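PDB 2RGY: transcriptional regulator, LacI family from Burkholderia phymatum, which probably regulates transcription as a LacI-family protein, sensing a sugar or similar small effector through its periplasmic-binding-protein-like part. Local coordinates for residues Y22-E33 / T244-R253. Sequence-based numbering, arbitrary orientation.
Sequences YYGTILKQTDLE and TAELTQNAVR
Glu33 joins helix 22-33 to helix 244-253 through both carboxylate oxygens. OE1 accepts from Arg253 NE at 3.0 Å in a salt bridge that is nearly straight at the hydrogen (171°), and OE2 accepts from Gln249 NE2 at 3.2 Å. Each donor approaches from above the carboxylate plane, although each oxygen lies close to the plane of its donor's own group. The extended Gln249 chain also sets NE2 over one face of the Arg253 guanidinium, 3.1 Å from NH2; both are donors, so this is no hydrogen bond, and the carboxylate accepting from both side chains probably offsets the approach.

Both buried threonine hydroxyls are satisfied within their own helices: Thr30 OG1 donates to Ile26 O (2.7 Å) and Thr248 OG1 to Thr244 O (2.8 Å), each from the face opposite that used by the same threonine's backbone N. With Thr248 OG1 anti to the carbonyl carbon (chi1 -61°), CG2 is directed across to Gln29 CB at 3.6 Å. Val252 CG1 likewise rests on Glu33 CB (3.7 Å).

Thr25 also packs on Phe19 of the second subunit. The segment axes come within 8.8 Å, crossing at -38°. The helices pack side by side against the parallel sheet of a Rossmann-like subdomain: Thr30 touches strand 10-14, Ile26 strand 93-96, and Ala251 strands 93-96 and 107-108.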
ATOM      1  N   TYR A  22      -1.245   3.343  -5.369  1.00 25.80           N
ATOM      2  CA  TYR A  22      -1.486   3.469  -6.804  1.00 24.80           C
ATOM      3  C   TYR A  22      -1.876   2.087  -7.337  1.00 23.09           C
ATOM      4  O   TYR A  22      -2.887   1.931  -8.017  1.00 21.59           O
ATOM      5  CB  TYR A  22      -0.220   3.965  -7.509  1.00 25.54           C
ATOM      6  CG  TYR A  22      -0.342   4.032  -9.010  1.00 28.04           C
ATOM      7  CD1 TYR A  22      -1.080   5.045  -9.632  1.00 28.00           C
ATOM      8  CD2 TYR A  22       0.270   3.072  -9.810  1.00 27.87           C
ATOM      9  CE1 TYR A  22      -1.196   5.095 -11.027  1.00 27.41           C
ATOM     10  CE2 TYR A  22       0.162   3.113 -11.193  1.00 28.65           C
ATOM     11  CZ  TYR A  22      -0.574   4.124 -11.798  1.00 28.40           C
ATOM     12  OH  TYR A  22      -0.679   4.134 -13.171  1.00 27.42           O
ATOM     13  N   TYR A  23      -1.074   1.077  -7.017  1.00 22.31           N
ATOM     14  CA  TYR A  23      -1.385  -0.265  -7.478  1.00 20.82           C
ATOM     15  C   TYR A  23      -2.576  -0.826  -6.717  1.00 20.20           C
ATOM     16  O   TYR A  23      -3.333  -1.623  -7.259  1.00 19.58           O
ATOM     17  CB  TYR A  23      -0.162  -1.169  -7.351  1.00 20.78           C
ATOM     18  CG  TYR A  23       0.930  -0.743  -8.304  1.00 24.04           C
ATOM     19  CD1 TYR A  23       0.748  -0.841  -9.681  1.00 23.46           C
ATOM     20  CD2 TYR A  23       2.107  -0.170  -7.835  1.00 25.47           C
ATOM     21  CE1 TYR A  23       1.710  -0.368 -10.574  1.00 26.25           C
ATOM     22  CE2 TYR A  23       3.079   0.306  -8.714  1.00 27.37           C
ATOM     23  CZ  TYR A  23       2.870   0.203 -10.085  1.00 27.75           C
ATOM     24  OH  TYR A  23       3.818   0.684 -10.966  1.00 27.48           O
ATOM     25  N   GLY A  24      -2.748  -0.404  -5.468  1.00 19.68           N
ATOM     26  CA  GLY A  24      -3.887  -0.867  -4.697  1.00 18.99           C
ATOM     27  C   GLY A  24      -5.175  -0.401  -5.357  1.00 19.46           C
ATOM     28  O   GLY A  24      -6.175  -1.120  -5.379  1.00 18.57           O
ATOM     29  N   THR A  25      -5.149   0.811  -5.901  1.00 18.28           N
ATOM     30  CA  THR A  25      -6.315   1.382  -6.575  1.00 20.46           C
ATOM     31  C   THR A  25      -6.694   0.556  -7.800  1.00 18.78           C
ATOM     32  O   THR A  25      -7.866   0.297  -8.060  1.00 17.05           O
ATOM     33  CB  THR A  25      -6.024   2.826  -7.034  1.00 21.52           C
ATOM     34  OG1 THR A  25      -5.670   3.615  -5.890  1.00 24.61           O
ATOM     35  CG2 THR A  25      -7.247   3.433  -7.717  1.00 21.81           C
ATOM     36  N   ILE A  26      -5.678   0.152  -8.552  1.00 18.24           N
ATOM     37  CA  ILE A  26      -5.881  -0.642  -9.753  1.00 17.62           C
ATOM     38  C   ILE A  26      -6.459  -1.998  -9.379  1.00 18.11           C
ATOM     39  O   ILE A  26      -7.381  -2.479 -10.034  1.00 17.52           O
ATOM     40  CB  ILE A  26      -4.550  -0.817 -10.497  1.00 17.99           C
ATOM     41  CG1 ILE A  26      -4.044   0.552 -10.947  1.00 17.85           C
ATOM     42  CG2 ILE A  26      -4.716  -1.736 -11.690  1.00 16.61           C
ATOM     43  CD1 ILE A  26      -2.649   0.524 -11.505  1.00 20.26           C
ATOM     44  N   LEU A  27      -5.928  -2.599  -8.319  1.00 17.52           N
ATOM     45  CA  LEU A  27      -6.410  -3.897  -7.859  1.00 18.28           C
ATOM     46  C   LEU A  27      -7.855  -3.778  -7.389  1.00 18.76           C
ATOM     47  O   LEU A  27      -8.705  -4.604  -7.733  1.00 17.06           O
ATOM     48  CB  LEU A  27      -5.558  -4.414  -6.693  1.00 21.61           C
ATOM     49  CG  LEU A  27      -4.046  -4.536  -6.910  1.00 23.53           C
ATOM     50  CD1 LEU A  27      -3.391  -4.940  -5.610  1.00 25.15           C
ATOM     51  CD2 LEU A  27      -3.753  -5.553  -8.004  1.00 24.03           C
ATOM     52  N   LYS A  28      -8.134  -2.750  -6.595  1.00 17.26           N
ATOM     53  CA  LYS A  28      -9.478  -2.558  -6.072  1.00 18.63           C
ATOM     54  C   LYS A  28     -10.515  -2.385  -7.178  1.00 18.35           C
ATOM     55  O   LYS A  28     -11.525  -3.080  -7.182  1.00 18.28           O
ATOM     56  CB  LYS A  28      -9.514  -1.353  -5.126  1.00 20.52           C
ATOM     57  CG  LYS A  28     -10.891  -1.045  -4.530  1.00 23.65           C
ATOM     58  CD  LYS A  28     -10.816   0.195  -3.622  1.00 28.86           C
ATOM     59  CE  LYS A  28     -12.202   0.679  -3.175  1.00 33.16           C
ATOM     60  NZ  LYS A  28     -12.133   1.984  -2.416  1.00 33.23           N
ATOM     61  N   GLN A  29     -10.266  -1.466  -8.108  1.00 18.37           N
ATOM     62  CA  GLN A  29     -11.198  -1.222  -9.209  1.00 19.27           C
ATOM     63  C   GLN A  29     -11.397  -2.438 -10.104  1.00 17.97           C
ATOM     64  O   GLN A  29     -12.497  -2.673 -10.584  1.00 17.73           O
ATOM     65  CB  GLN A  29     -10.735  -0.058 -10.083  1.00 19.49           C
ATOM     66  CG  GLN A  29     -10.959   1.307  -9.480  1.00 25.62           C
ATOM     67  CD  GLN A  29     -12.385   1.502  -9.004  1.00 23.80           C
ATOM     68  OE1 GLN A  29     -13.342   1.263  -9.736  1.00 25.93           O
ATOM     69  NE2 GLN A  29     -12.527   1.936  -7.768  1.00 28.32           N
ATOM     70  N   THR A  30     -10.332  -3.198 -10.348  1.00 17.32           N
ATOM     71  CA  THR A  30     -10.455  -4.379 -11.192  1.00 18.20           C
ATOM     72  C   THR A  30     -11.357  -5.386 -10.473  1.00 18.86           C
ATOM     73  O   THR A  30     -12.299  -5.912 -11.059  1.00 20.60           O
ATOM     74  CB  THR A  30      -9.074  -5.022 -11.474  1.00 20.16           C
ATOM     75  OG1 THR A  30      -8.193  -4.048 -12.048  1.00 17.87           O
ATOM     76  CG2 THR A  30      -9.219  -6.187 -12.448  1.00 20.29           C
ATOM     77  N   ASP A  31     -11.071  -5.637  -9.198  1.00 20.46           N
ATOM     78  CA  ASP A  31     -11.860  -6.570  -8.390  1.00 22.33           C
ATOM     79  C   ASP A  31     -13.329  -6.145  -8.378  1.00 21.82           C
ATOM     80  O   ASP A  31     -14.230  -6.965  -8.540  1.00 23.65           O
ATOM     81  CB  ASP A  31     -11.306  -6.611  -6.953  1.00 24.47           C
ATOM     82  CG  ASP A  31     -12.158  -7.461  -6.004  1.00 27.46           C
ATOM     83  OD1 ASP A  31     -12.569  -8.576  -6.392  1.00 27.73           O
ATOM     84  OD2 ASP A  31     -12.401  -7.022  -4.854  1.00 30.43           O
ATOM     85  N   LEU A  32     -13.539  -4.845  -8.210  1.00 21.90           N
ATOM     86  CA  LEU A  32     -14.861  -4.233  -8.153  1.00 22.85           C
ATOM     87  C   LEU A  32     -15.701  -4.450  -9.412  1.00 21.71           C
ATOM     88  O   LEU A  32     -16.836  -4.928  -9.339  1.00 20.37           O
ATOM     89  CB  LEU A  32     -14.691  -2.734  -7.892  1.00 25.97           C
ATOM     90  CG  LEU A  32     -15.628  -2.007  -6.932  1.00 29.40           C
ATOM     91  CD1 LEU A  32     -15.841  -2.850  -5.687  1.00 30.49           C
ATOM     92  CD2 LEU A  32     -15.022  -0.643  -6.556  1.00 30.29           C
ATOM     93  N   GLU A  33     -15.147  -4.098 -10.568  1.00 20.17           N
ATOM     94  CA  GLU A  33     -15.884  -4.254 -11.812  1.00 20.35           C
ATOM     95  C   GLU A  33     -16.181  -5.716 -12.125  1.00 20.54           C
ATOM     96  O   GLU A  33     -17.217  -6.036 -12.713  1.00 19.71           O
ATOM     97  CB  GLU A  33     -15.120  -3.609 -12.966  1.00 19.84           C
ATOM     98  CG  GLU A  33     -15.033  -2.082 -12.875  1.00 23.23           C
ATOM     99  CD  GLU A  33     -16.396  -1.396 -12.681  1.00 24.05           C
ATOM    100  OE1 GLU A  33     -17.371  -1.761 -13.374  1.00 25.36           O
ATOM    101  OE2 GLU A  33     -16.486  -0.474 -11.839  1.00 24.33           O
ATOM    102  N   THR A 244      -6.558   7.731 -11.799  1.00 23.21           N
ATOM    103  CA  THR A 244      -6.258   6.311 -11.886  1.00 23.09           C
ATOM    104  C   THR A 244      -7.462   5.398 -11.700  1.00 22.20           C
ATOM    105  O   THR A 244      -7.605   4.411 -12.420  1.00 24.06           O
ATOM    106  CB  THR A 244      -5.170   5.944 -10.863  1.00 23.44           C
ATOM    107  OG1 THR A 244      -3.951   6.600 -11.235  1.00 23.86           O
ATOM    108  CG2 THR A 244      -4.949   4.435 -10.815  1.00 22.45           C
ATOM    109  N   ALA A 245      -8.320   5.714 -10.741  1.00 21.71           N
ATOM    110  CA  ALA A 245      -9.504   4.894 -10.499  1.00 22.75           C
ATOM    111  C   ALA A 245     -10.433   4.908 -11.715  1.00 22.77           C
ATOM    112  O   ALA A 245     -10.939   3.864 -12.124  1.00 22.16           O
ATOM    113  CB  ALA A 245     -10.246   5.386  -9.269  1.00 22.53           C
ATOM    114  N   GLU A 246     -10.641   6.090 -12.293  1.00 23.02           N
ATOM    115  CA  GLU A 246     -11.518   6.234 -13.455  1.00 24.07           C
ATOM    116  C   GLU A 246     -11.005   5.516 -14.698  1.00 22.73           C
ATOM    117  O   GLU A 246     -11.765   4.835 -15.379  1.00 20.63           O
ATOM    118  CB  GLU A 246     -11.738   7.715 -13.794  1.00 26.54           C
ATOM    119  CG  GLU A 246     -12.456   8.520 -12.719  1.00 31.70           C
ATOM    120  CD  GLU A 246     -11.487   9.289 -11.833  1.00 35.98           C
ATOM    121  OE1 GLU A 246     -10.656   8.649 -11.153  1.00 38.03           O
ATOM    122  OE2 GLU A 246     -11.548  10.539 -11.829  1.00 38.16           O
ATOM    123  N   LEU A 247      -9.722   5.674 -15.000  1.00 22.31           N
ATOM    124  CA  LEU A 247      -9.160   5.021 -16.176  1.00 21.95           C
ATOM    125  C   LEU A 247      -9.184   3.506 -16.010  1.00 20.46           C
ATOM    126  O   LEU A 247      -9.463   2.778 -16.964  1.00 20.66           O
ATOM    127  CB  LEU A 247      -7.733   5.520 -16.437  1.00 24.21           C
ATOM    128  CG  LEU A 247      -7.658   6.930 -17.052  1.00 28.68           C
ATOM    129  CD1 LEU A 247      -6.217   7.421 -17.089  1.00 28.19           C
ATOM    130  CD2 LEU A 247      -8.253   6.911 -18.461  1.00 28.61           C
ATOM    131  N   THR A 248      -8.920   3.032 -14.799  1.00 18.35           N
ATOM    132  CA  THR A 248      -8.931   1.599 -14.539  1.00 18.80           C
ATOM    133  C   THR A 248     -10.361   1.073 -14.695  1.00 18.41           C
ATOM    134  O   THR A 248     -10.599   0.059 -15.343  1.00 18.42           O
ATOM    135  CB  THR A 248      -8.435   1.264 -13.109  1.00 18.57           C
ATOM    136  OG1 THR A 248      -7.088   1.722 -12.939  1.00 18.07           O
ATOM    137  CG2 THR A 248      -8.478  -0.230 -12.880  1.00 18.51           C
ATOM    138  N   GLN A 249     -11.314   1.767 -14.094  1.00 18.12           N
ATOM    139  CA  GLN A 249     -12.701   1.361 -14.182  1.00 19.28           C
ATOM    140  C   GLN A 249     -13.113   1.219 -15.648  1.00 18.15           C
ATOM    141  O   GLN A 249     -13.724   0.226 -16.041  1.00 18.81           O
ATOM    142  CB  GLN A 249     -13.581   2.393 -13.469  1.00 19.96           C
ATOM    143  CG  GLN A 249     -15.064   2.154 -13.616  1.00 24.50           C
ATOM    144  CD  GLN A 249     -15.877   3.170 -12.852  1.00 26.43           C
ATOM    145  OE1 GLN A 249     -15.768   4.379 -13.082  1.00 29.14           O
ATOM    146  NE2 GLN A 249     -16.697   2.689 -11.936  1.00 30.18           N
ATOM    147  N   ASN A 250     -12.756   2.207 -16.458  1.00 16.34           N
ATOM    148  CA  ASN A 250     -13.095   2.181 -17.870  1.00 16.98           C
ATOM    149  C   ASN A 250     -12.280   1.162 -18.677  1.00 17.74           C
ATOM    150  O   ASN A 250     -12.797   0.542 -19.612  1.00 17.66           O
ATOM    151  CB  ASN A 250     -12.958   3.594 -18.448  1.00 16.84           C
ATOM    152  CG  ASN A 250     -14.140   4.482 -18.081  1.00 17.84           C
ATOM    153  OD1 ASN A 250     -15.190   4.425 -18.725  1.00 18.90           O
ATOM    154  ND2 ASN A 250     -13.985   5.284 -17.029  1.00 15.45           N
ATOM    155  N   ALA A 251     -11.016   0.974 -18.314  1.00 16.12           N
ATOM    156  CA  ALA A 251     -10.179   0.007 -19.006  1.00 16.50           C
ATOM    157  C   ALA A 251     -10.746  -1.389 -18.758  1.00 17.27           C
ATOM    158  O   ALA A 251     -10.856  -2.195 -19.674  1.00 17.10           O
ATOM    159  CB  ALA A 251      -8.740   0.085 -18.487  1.00 17.27           C
ATOM    160  N   VAL A 252     -11.128  -1.663 -17.516  1.00 16.60           N
ATOM    161  CA  VAL A 252     -11.677  -2.964 -17.168  1.00 15.96           C
ATOM    162  C   VAL A 252     -13.077  -3.169 -17.751  1.00 17.52           C
ATOM    163  O   VAL A 252     -13.420  -4.274 -18.152  1.00 16.65           O
ATOM    164  CB  VAL A 252     -11.694  -3.166 -15.642  1.00 15.06           C
ATOM    165  CG1 VAL A 252     -12.341  -4.491 -15.298  1.00 16.21           C
ATOM    166  CG2 VAL A 252     -10.263  -3.140 -15.108  1.00 16.69           C
ATOM    167  N   ARG A 253     -13.883  -2.111 -17.802  1.00 17.27           N
ATOM    168  CA  ARG A 253     -15.223  -2.221 -18.380  1.00 17.01           C
ATOM    169  C   ARG A 253     -15.123  -2.526 -19.875  1.00 17.40           C
ATOM    170  O   ARG A 253     -15.871  -3.352 -20.399  1.00 17.57           O
ATOM    171  CB  ARG A 253     -16.011  -0.933 -18.156  1.00 17.13           C
ATOM    172  CG  ARG A 253     -16.516  -0.798 -16.730  1.00 16.60           C
ATOM    173  CD  ARG A 253     -17.289   0.490 -16.519  1.00 19.77           C
ATOM    174  NE  ARG A 253     -17.899   0.519 -15.193  1.00 20.83           N
ATOM    175  CZ  ARG A 253     -18.568   1.551 -14.696  1.00 23.49           C
ATOM    176  NH1 ARG A 253     -18.715   2.657 -15.413  1.00 21.05           N
ATOM    177  NH2 ARG A 253     -19.100   1.471 -13.487  1.00 25.04           N
TER